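Local coordinates for acyl-homoserine-lactone synthase (Pseudomonas aeruginosa, PDB 1RO5), which makes the quorum-sensing signal N-(3-oxododecanoyl)homoserine lactone from an acyl-carrier-protein-bound fatty acyl chain and S-adenosyl-L-methionine, at residues A[24-29]-A[43-48]; A[31-36]-A[169-174]; A[67-72]-A[105-110]. All blocks are in the same frame, centred on the assembly; numbering follows the deposited sequence. Where two conformers were deposited one is given.

Contact 1. Residues A[24-29]-A[43-48]; sequences KLRAQV and EMEIDG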
loop_
_atom_site.group_PDB
_atom_site.type_symbol
_atom_site.label_atom_id
_atom_site.label_comp_id
_atom_site.label_asym_id
_atom_site.label_seq_id
_atom_site.Cartn_x
_atom_site.Cartn_y
_atom_site.Cartn_z
ATOM N N LYS A 24 -12.433 -5.774 7.019
ATOM C CA LYS A 24 -12.719 -5.527 8.434
ATOM C C LYS A 24 -11.487 -4.840 9.027
ATOM O O LYS A 24 -11.648 -3.889 9.729
ATOM C CB LYS A 24 -13.001 -6.796 9.276
ATOM C CG LYS A 24 -14.204 -7.616 8.968
ATOM C CD LYS A 24 -15.344 -7.495 9.961
ATOM C CE LYS A 24 -16.510 -8.538 9.672
ATOM N NZ LYS A 24 -17.362 -8.633 10.972
ATOM N N LEU A 25 -10.289 -5.341 8.741
ATOM C CA LEU A 25 -9.024 -4.712 9.145
ATOM C C LEU A 25 -8.952 -3.306 8.643
ATOM O O LEU A 25 -8.572 -2.450 9.389
ATOM C CB LEU A 25 -7.781 -5.493 8.686
ATOM C CG LEU A 25 -6.447 -4.907 9.070
ATOM C CD1 LEU A 25 -6.391 -4.531 10.569
ATOM C CD2 LEU A 25 -5.365 -5.932 8.912
ATOM N N ARG A 26 -9.333 -3.047 7.394
ATOM C CA ARG A 26 -9.337 -1.667 6.904
ATOM C C ARG A 26 -10.362 -0.809 7.662
ATOM O O ARG A 26 -10.119 0.399 7.841
ATOM C CB ARG A 26 -9.673 -1.659 5.434
ATOM C CG ARG A 26 -8.479 -2.093 4.606
ATOM C CD ARG A 26 -8.768 -2.307 3.111
ATOM N NE ARG A 26 -9.600 -1.296 2.436
ATOM C CZ ARG A 26 -10.051 -1.366 1.160
ATOM N NH1 ARG A 26 -9.709 -2.379 0.355
ATOM N NH2 ARG A 26 -10.899 -0.407 0.696
ATOM N N ALA A 27 -11.528 -1.407 8.013
ATOM C CA ALA A 27 -12.480 -0.658 8.847
ATOM C C ALA A 27 -11.904 -0.344 10.259
ATOM O O ALA A 27 -12.095 0.771 10.767
ATOM C CB ALA A 27 -13.830 -1.373 8.985
ATOM N N GLN A 28 -11.195 -1.310 10.862
ATOM C CA GLN A 28 -10.641 -1.100 12.172
ATOM C C GLN A 28 -9.635 0.035 12.093
ATOM O O GLN A 28 -9.591 0.911 12.980
ATOM C CB GLN A 28 -10.023 -2.402 12.740
ATOM C CG GLN A 28 -11.104 -3.553 12.973
ATOM C CD GLN A 28 -10.479 -4.836 13.549
ATOM O OE1 GLN A 28 -9.736 -5.647 12.869
ATOM N NE2 GLN A 28 -10.758 -5.011 14.843
ATOM N N VAL A 29 -8.928 0.113 10.962
ATOM C CA VAL A 29 -7.981 1.216 10.783
ATOM C C VAL A 29 -8.558 2.518 10.417
ATOM O O VAL A 29 -8.218 3.474 11.035
ATOM C CB VAL A 29 -6.823 0.803 9.886
ATOM C CG1 VAL A 29 -5.896 1.957 9.541
ATOM C CG2 VAL A 29 -6.105 -0.339 10.639
ATOM N N GLU A 43 -19.380 -2.999 8.701
ATOM C CA GLU A 43 -18.104 -3.183 9.374
ATOM C C GLU A 43 -16.921 -3.434 8.415
ATOM O O GLU A 43 -15.850 -3.814 8.809
ATOM C CB GLU A 43 -18.181 -4.332 10.400
ATOM C CG GLU A 43 -18.913 -3.938 11.714
ATOM C CD GLU A 43 -19.087 -5.111 12.697
ATOM O OE1 GLU A 43 -19.447 -4.784 13.809
ATOM O OE2 GLU A 43 -18.868 -6.317 12.412
ATOM N N MET A 44 -17.107 -3.183 7.140
ATOM C CA MET A 44 -16.068 -3.393 6.185
ATOM C C MET A 44 -15.794 -2.105 5.531
ATOM O O MET A 44 -16.729 -1.436 5.045
ATOM C CB MET A 44 -16.502 -4.419 5.171
ATOM C CG MET A 44 -16.544 -5.856 5.788
ATOM S SD MET A 44 -17.088 -7.062 4.395
ATOM C CE MET A 44 -18.892 -6.591 4.347
ATOM N N GLU A 45 -14.516 -1.744 5.393
ATOM C CA GLU A 45 -14.223 -0.498 4.636
ATOM C C GLU A 45 -13.980 -0.921 3.198
ATOM O O GLU A 45 -13.058 -1.758 2.909
ATOM C CB GLU A 45 -12.991 0.130 5.245
ATOM C CG GLU A 45 -12.643 1.541 4.763
ATOM C CD GLU A 45 -11.813 1.492 3.497
ATOM O OE1 GLU A 45 -12.305 1.902 2.508
ATOM O OE2 GLU A 45 -10.658 0.981 3.443
ATOM N N ILE A 46 -14.833 -0.477 2.287
ATOM C CA ILE A 46 -14.860 -1.002 0.906
ATOM C C ILE A 46 -15.285 0.164 0.098
ATOM O O ILE A 46 -16.298 0.750 0.501
ATOM C CB ILE A 46 -16.020 -2.006 0.624
ATOM C CG1 ILE A 46 -16.264 -2.916 1.730
ATOM C CG2 ILE A 46 -15.720 -2.892 -0.591
ATOM C CD1 ILE A 46 -17.089 -4.100 1.194
ATOM N N ASP A 47 -14.694 0.415 -1.068
ATOM C CA ASP A 47 -15.168 1.548 -1.886
ATOM C C ASP A 47 -15.181 1.159 -3.403
ATOM O O ASP A 47 -14.927 -0.023 -3.808
ATOM C CB ASP A 47 -14.279 2.760 -1.596
ATOM C CG ASP A 47 -12.771 2.499 -1.857
ATOM O OD1 ASP A 47 -12.401 1.560 -2.649
ATOM O OD2 ASP A 47 -11.883 3.312 -1.463
ATOM N N GLY A 48 -15.440 2.101 -4.247
ATOM C CA GLY A 48 -15.645 1.806 -5.648
ATOM C C GLY A 48 -14.329 1.345 -6.315
ATOM O O GLY A 48 -14.373 0.599 -7.309
#
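In the acetyltransferase-like fold of autoinducer synthases, the first long helix (16-30) lies against the short strand 44-45, and the pair illustrates how a helix flank can be fixed by charge at both ends of a contact with little apolar packing between. At the inner end Arg-26 and Glu-45 meet, their side chains crossing at about a right angle. Arg-26 NE gives Glu-45 OE2 a salt-bridging hydrogen bond of 2.7 Å, fairly straight at 161°. The oxygen sits in the guanidinium plane, but the donor rises above the carboxylate plane, so the two flat groups are not coplanar. Arg-26 NH2 adds weak bonds to both carboxylate oxygens, 3.3 Å from Glu-45 OE1. A bend in the arginine chain (chi3 44°) swings the guanidinium along the strand, where the carbonyl Glu-45 O lies over one of its faces. Near the middle, the methyl Ala-27 CB rests 3.2 Å from Glu-43 O, and the same carbonyl receives a CA-H...O contact from Lys-24 CA at 3.6 Å. Outermost is the exposed salt bridge: Lys-24 NZ reaches Glu-43 OE2 at 3.1 Å, nearly along the oxygen's C-O bond. Asp-47 only approaches the arginine, with OD1 4.2 Å from Arg-26 NH2 near the guanidinium plane; its stronger partner is Arg-70. Asp-50 also salt-bridges Arg-26, while Arg-104 forms a second salt bridge with Glu-45 OE2. The charged groups thus form a largely buried network, in which Glu-45, Asp-47 and Asp-50 probably offset the like charges of Arg-26 and Arg-70, with Arg-104 sharing Glu-45, whereas the Lys-24 pair, facing solvent, is likely to contribute less to stability.

Contact 2. Residues A[31-36]-A[169-174]; sequences KERKGW and GIERAV. With SO4 (sulfate ion), chain B.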
loop_
_atom_site.group_PDB
_atom_site.type_symbol
_atom_site.label_atom_id
_atom_site.label_comp_id
_atom_site.label_asym_id
_atom_site.label_seq_id
_atom_site.Cartn_x
_atom_site.Cartn_y
_atom_site.Cartn_z
ATOM N N LYS A 31 -11.949 3.499 10.051
ATOM C CA LYS A 31 -13.300 3.909 10.538
ATOM C C LYS A 31 -13.299 5.352 11.091
ATOM O O LYS A 31 -12.360 5.736 11.874
ATOM C CB LYS A 31 -13.899 2.949 11.599
ATOM C CG LYS A 31 -12.921 2.793 12.876
ATOM C CD LYS A 31 -13.623 2.152 14.104
ATOM C CE LYS A 31 -12.727 2.327 15.357
ATOM N NZ LYS A 31 -12.707 1.046 16.188
ATOM N N GLU A 32 -14.346 6.088 10.639
ATOM C CA GLU A 32 -14.584 7.540 10.862
ATOM C C GLU A 32 -13.376 8.496 10.639
ATOM O O GLU A 32 -13.531 9.712 10.977
ATOM C CB GLU A 32 -15.246 7.930 12.262
ATOM C CG GLU A 32 -16.407 7.107 12.871
ATOM C CD GLU A 32 -16.041 6.712 14.308
ATOM O OE1 GLU A 32 -15.212 7.456 14.955
ATOM O OE2 GLU A 32 -16.525 5.653 14.771
ATOM N N ARG A 33 -12.205 8.008 10.165
ATOM C CA ARG A 33 -11.215 8.932 9.585
ATOM C C ARG A 33 -12.031 9.704 8.560
ATOM O O ARG A 33 -12.727 9.071 7.699
ATOM C CB ARG A 33 -10.021 8.242 8.854
ATOM C CG ARG A 33 -9.128 7.358 9.736
ATOM C CD ARG A 33 -7.542 7.766 9.817
ATOM N NE ARG A 33 -6.683 7.717 8.597
ATOM C CZ ARG A 33 -5.462 7.160 8.583
ATOM N NH1 ARG A 33 -4.999 6.564 9.684
ATOM N NH2 ARG A 33 -4.714 7.168 7.479
ATOM N N LYS A 34 -12.051 11.027 8.721
ATOM C CA LYS A 34 -12.576 11.936 7.727
ATOM C C LYS A 34 -11.474 12.369 6.794
ATOM O O LYS A 34 -10.277 12.329 7.126
ATOM C CB LYS A 34 -13.285 13.171 8.360
ATOM C CG LYS A 34 -14.394 12.844 9.424
ATOM C CD LYS A 34 -15.813 12.898 8.819
ATOM C CE LYS A 34 -16.407 14.395 8.961
ATOM N NZ LYS A 34 -17.655 14.662 8.100
ATOM N N GLY A 35 -11.901 12.684 5.582
ATOM C CA GLY A 35 -11.046 13.226 4.552
ATOM C C GLY A 35 -10.409 12.133 3.665
ATOM O O GLY A 35 -9.908 12.454 2.536
ATOM N N TRP A 36 -10.474 10.849 4.120
ATOM C CA TRP A 36 -9.833 9.802 3.332
ATOM C C TRP A 36 -10.820 9.053 2.438
ATOM O O TRP A 36 -10.485 7.908 1.893
ATOM C CB TRP A 36 -9.028 8.905 4.246
ATOM C CG TRP A 36 -7.807 9.603 4.746
ATOM C CD1 TRP A 36 -7.744 10.565 5.798
ATOM C CD2 TRP A 36 -6.466 9.444 4.286
ATOM N NE1 TRP A 36 -6.443 10.986 5.965
ATOM C CE2 TRP A 36 -5.633 10.300 5.086
ATOM C CE3 TRP A 36 -5.868 8.676 3.301
ATOM C CZ2 TRP A 36 -4.267 10.416 4.874
ATOM C CZ3 TRP A 36 -4.489 8.791 3.121
ATOM C CH2 TRP A 36 -3.714 9.636 3.904
ATOM N N GLY A 169 -8.039 15.327 6.830
ATOM C CA GLY A 169 -8.662 14.911 8.097
ATOM C C GLY A 169 -7.797 15.396 9.269
ATOM O O GLY A 169 -7.481 16.608 9.386
ATOM N N ILE A 170 -7.284 14.472 10.091
ATOM C CA ILE A 170 -6.427 14.882 11.227
ATOM C C ILE A 170 -4.973 14.594 10.872
ATOM O O ILE A 170 -4.086 14.674 11.754
ATOM C CB ILE A 170 -6.849 14.088 12.486
ATOM C CG1 ILE A 170 -6.579 12.565 12.288
ATOM C CG2 ILE A 170 -8.371 14.359 12.878
ATOM C CD1 ILE A 170 -6.629 11.859 13.545
ATOM N N GLU A 171 -4.721 14.176 9.612
ATOM C CA GLU A 171 -3.331 13.808 9.216
ATOM C C GLU A 171 -2.680 14.936 8.361
ATOM O O GLU A 171 -3.388 15.761 7.748
ATOM C CB GLU A 171 -3.275 12.484 8.432
ATOM C CG GLU A 171 -4.001 11.271 9.038
ATOM C CD GLU A 171 -3.430 10.787 10.349
ATOM O OE1 GLU A 171 -4.089 9.982 11.005
ATOM O OE2 GLU A 171 -2.312 11.203 10.765
ATOM N N ARG A 172 -1.344 14.920 8.320
ATOM C CA ARG A 172 -0.560 15.571 7.294
ATOM C C ARG A 172 -0.261 14.574 6.218
ATOM O O ARG A 172 0.535 13.664 6.379
ATOM C CB ARG A 172 0.719 16.162 7.884
ATOM C CG ARG A 172 0.380 17.395 8.820
ATOM C CD ARG A 172 1.618 18.091 9.430
ATOM N NE ARG A 172 2.426 17.068 10.123
ATOM C CZ ARG A 172 3.743 17.024 10.107
ATOM N NH1 ARG A 172 4.436 17.959 9.397
ATOM N NH2 ARG A 172 4.352 16.015 10.765
ATOM N N ALA A 173 -0.899 14.722 5.102
ATOM C CA ALA A 173 -0.812 13.668 4.062
ATOM C C ALA A 173 0.071 14.178 2.968
ATOM O O ALA A 173 0.140 15.371 2.793
ATOM C CB ALA A 173 -2.176 13.392 3.511
ATOM N N VAL A 174 0.716 13.297 2.200
ATOM C CA VAL A 174 1.521 13.693 1.094
ATOM C C VAL A 174 1.410 12.597 0.036
ATOM O O VAL A 174 1.164 11.444 0.387
ATOM C CB VAL A 174 3.013 13.817 1.636
ATOM C CG1 VAL A 174 3.486 12.478 2.430
ATOM C CG2 VAL A 174 4.007 14.267 0.572
HETATM S S SO4 B . -14.586 11.775 3.844
HETATM O O1 SO4 B . -15.784 11.731 3.017
HETATM O O2 SO4 B . -13.485 12.141 2.925
HETATM O O3 SO4 B . -14.243 10.476 4.565
HETATM O O4 SO4 B . -14.927 12.718 4.974
HETATM O O HOH W 1 -8.272 11.729 9.301
#
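Lys-34 O is approached from two directions, by a water and by Gly-169: the bridging water donates to it at 3.0 Å and itself accepts from Ile-170 N, while Gly-169 CA makes a CA-H...O contact at 3.2 Å. The loop 31-36, which follows helix 16-30, is thereby laid against the start of strand 171-179 in the mixed sheet of this alpha-beta-alpha sandwich. Such an approach of backbone to backbone is possible because Gly-169, at positive phi, brings no side chain between the chains. Further along, the indole of Trp-36 reaches the strand with its ring end, its plane steep to the Glu-171 carboxylate; NE1 comes within 3.9 Å of Glu-171 CG, but its weak hydrogen bond goes to Ile-168 O. Over the centre of one indole face lies Arg-33 NH2, brought there by a side chain bent at chi2 and chi3. The Arg-33 guanidinium in turn has Glu-171 OE1 above its own face, 3.8 Å from NH1, a long ion pair resting on charge alone since no N-H points at the oxygen. Arg-33 NE is buried without a partner in the model. On the loop's far flank a sulfate, probably from the crystallisation liquor, is bound by Asp-37 N and by Gly-35 N, whose bond to sulfate O4 measures 3.1 Å. Two residues along the strand from Glu-171, the methyl Ala-173 CB meets Trp-36 CZ2 at 3.9 Å.

Contact 3. Residues A[67-72]-A[105-110]; sequences GCWRIL and FAINSG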
loop_
_atom_site.group_PDB
_atom_site.type_symbol
_atom_site.label_atom_id
_atom_site.label_comp_id
_atom_site.label_asym_id
_atom_site.label_seq_id
_atom_site.Cartn_x
_atom_site.Cartn_y
_atom_site.Cartn_z
ATOM N N GLY A 67 -2.201 -7.383 8.267
ATOM C CA GLY A 67 -1.795 -6.191 7.529
ATOM C C GLY A 67 -2.270 -6.364 6.114
ATOM O O GLY A 67 -2.405 -7.499 5.626
ATOM N N CYS A 68 -2.535 -5.286 5.416
ATOM C CA CYS A 68 -3.047 -5.391 4.062
ATOM C C CYS A 68 -2.779 -4.109 3.337
ATOM O O CYS A 68 -2.658 -3.131 3.976
ATOM C CB CYS A 68 -4.532 -5.687 4.083
ATOM S SG CYS A 68 -5.534 -4.448 4.841
ATOM N N TRP A 69 -2.655 -4.143 2.007
ATOM C CA TRP A 69 -2.309 -3.037 1.202
ATOM C C TRP A 69 -3.083 -3.305 -0.067
ATOM O O TRP A 69 -3.278 -4.458 -0.464
ATOM C CB TRP A 69 -0.850 -3.189 0.870
ATOM C CG TRP A 69 -0.043 -2.217 1.534
ATOM C CD1 TRP A 69 0.445 -1.081 0.970
ATOM C CD2 TRP A 69 0.386 -2.207 2.911
ATOM N NE1 TRP A 69 1.147 -0.354 1.909
ATOM C CE2 TRP A 69 1.125 -1.026 3.106
ATOM C CE3 TRP A 69 0.218 -3.076 4.000
ATOM C CZ2 TRP A 69 1.699 -0.687 4.341
ATOM C CZ3 TRP A 69 0.793 -2.754 5.232
ATOM C CH2 TRP A 69 1.509 -1.560 5.396
ATOM N N ARG A 70 -3.492 -2.245 -0.756
ATOM C CA ARG A 70 -4.201 -2.375 -2.032
ATOM C C ARG A 70 -3.295 -1.754 -3.117
ATOM O O ARG A 70 -2.621 -0.732 -2.876
ATOM C CB ARG A 70 -5.536 -1.607 -1.912
ATOM C CG ARG A 70 -6.279 -1.559 -3.239
ATOM C CD ARG A 70 -7.679 -1.004 -3.101
ATOM N NE ARG A 70 -7.815 0.455 -2.781
ATOM C CZ ARG A 70 -9.016 1.006 -2.432
ATOM N NH1 ARG A 70 -10.117 0.233 -2.351
ATOM N NH2 ARG A 70 -9.114 2.335 -2.179
ATOM N N ILE A 71 -3.338 -2.317 -4.301
ATOM C CA ILE A 71 -2.590 -1.873 -5.419
ATOM C C ILE A 71 -3.504 -1.691 -6.604
ATOM O O ILE A 71 -4.329 -2.560 -6.898
ATOM C CB ILE A 71 -1.573 -2.965 -5.859
ATOM C CG1 ILE A 71 -0.520 -3.145 -4.779
ATOM C CG2 ILE A 71 -0.817 -2.486 -7.105
ATOM C CD1 ILE A 71 -0.843 -4.273 -3.875
ATOM N N LEU A 72 -3.331 -0.551 -7.320
ATOM C CA LEU A 72 -4.216 -0.180 -8.459
ATOM C C LEU A 72 -3.318 0.226 -9.586
ATOM O O LEU A 72 -2.274 0.978 -9.290
ATOM C CB LEU A 72 -5.127 1.045 -8.102
ATOM C CG LEU A 72 -6.233 0.691 -7.124
ATOM C CD1 LEU A 72 -6.893 1.985 -6.787
ATOM C CD2 LEU A 72 -7.233 -0.241 -7.828
ATOM N N PHE A 105 -3.189 1.292 3.463
ATOM C CA PHE A 105 -2.280 0.577 4.349
ATOM C C PHE A 105 -2.941 0.371 5.616
ATOM O O PHE A 105 -3.203 1.297 6.288
ATOM C CB PHE A 105 -0.883 1.222 4.689
ATOM C CG PHE A 105 -0.207 1.905 3.564
ATOM C CD1 PHE A 105 -0.669 1.754 2.263
ATOM C CD2 PHE A 105 0.805 2.812 3.823
ATOM C CE1 PHE A 105 -0.097 2.488 1.175
ATOM C CE2 PHE A 105 1.410 3.510 2.747
ATOM C CZ PHE A 105 0.923 3.314 1.411
ATOM N N ALA A 106 -3.148 -0.840 6.030
ATOM C CA ALA A 106 -3.857 -1.075 7.251
ATOM C C ALA A 106 -3.121 -2.209 7.986
ATOM O O ALA A 106 -2.983 -3.305 7.439
ATOM C CB ALA A 106 -5.399 -1.509 6.940
ATOM N N ILE A 107 -2.674 -1.936 9.227
ATOM C CA ILE A 107 -1.924 -2.900 10.071
ATOM C C ILE A 107 -2.606 -3.042 11.401
ATOM O O ILE A 107 -2.871 -2.060 12.078
ATOM C CB ILE A 107 -0.385 -2.503 10.223
ATOM C CG1 ILE A 107 0.313 -2.656 8.883
ATOM C CG2 ILE A 107 0.348 -3.461 11.174
ATOM C CD1 ILE A 107 1.703 -2.436 8.958
ATOM N N ASN A 108 -2.917 -4.267 11.755
ATOM C CA ASN A 108 -3.551 -4.529 13.004
ATOM C C ASN A 108 -2.613 -4.031 14.135
ATOM O O ASN A 108 -1.371 -4.439 14.261
ATOM C CB ASN A 108 -3.859 -5.994 13.186
ATOM C CG ASN A 108 -4.536 -6.271 14.538
ATOM O OD1 ASN A 108 -5.240 -5.409 15.115
ATOM N ND2 ASN A 108 -4.339 -7.470 15.046
ATOM N N SER A 109 -3.205 -3.148 14.945
ATOM C CA SER A 109 -2.426 -2.482 15.995
ATOM C C SER A 109 -2.317 -3.234 17.392
ATOM O O SER A 109 -1.262 -3.027 18.055
ATOM C CB SER A 109 -2.989 -1.077 16.155
ATOM O OG SER A 109 -4.214 -1.160 16.893
ATOM N N GLY A 110 -3.355 -4.045 17.778
ATOM C CA GLY A 110 -3.416 -4.923 18.951
ATOM C C GLY A 110 -2.161 -5.719 19.379
ATOM O O GLY A 110 -1.043 -5.606 18.780
#
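Two backbone hydrogen bonds join Cys-68 and Ala-106 as a hydrogen-bonded antiparallel pair: Cys-68 N to Ala-106 O at 2.9 Å and Ala-106 N to Cys-68 O at 3.1 Å. This is the tight part of the contact. On the face carrying these two residues, Cys-68 SG touches Ala-106 CB at 3.6 Å, and Met-22, Arg-26 and Val-29 of helix 16-30 close over the pair. Next to it, Gly-67 and Ile-107 form a non-hydrogen-bonded pair with CA atoms 4.2 Å apart. In the conformers given, the five-membered ring of Trp-69 forms an offset stack with Phe-105, the planes inclined by 19°, and Ile-107 CD1 lies at the indole edge. Both aromatic residues have a second conformer and their closest atoms are too near, so details of the stack are doubtful. By contrast the loose side begins beyond Ile-107, where the chain leaves the sheet, and Ser-109 and Gly-110 are exposed and poorly ordered. In the other direction the register slips by one residue, Arg-70 bonding by its backbone to Ser-103, consistent with a beta bulge near Phe-105 like that in the fourth strand of GNAT-type acetyltransferase folds.

Overall arrangement
From the N terminus, helix 16-30 supplies the first half of contact 1, whose loop closes quickly when the chain returns at 43-48. Within that loop lies 31-36, which must wait until 169-174 to find its partner, so contacts 1 and 2 cross. Contact 3 opens after contact 1 has closed and is nested wholly inside the long loop of contact 2, joining strands 64-73 and 99-107 at the heart of the sheet. Contacts 1 and 3 touch, through the Asp-47 to Arg-70 salt bridge and through Leu-25 packing on Gly-67 and Asn-108. Contact 2 reaches the same sheet at strand 171-179, tying the loop after the first helix to the C-terminal half of that sheet.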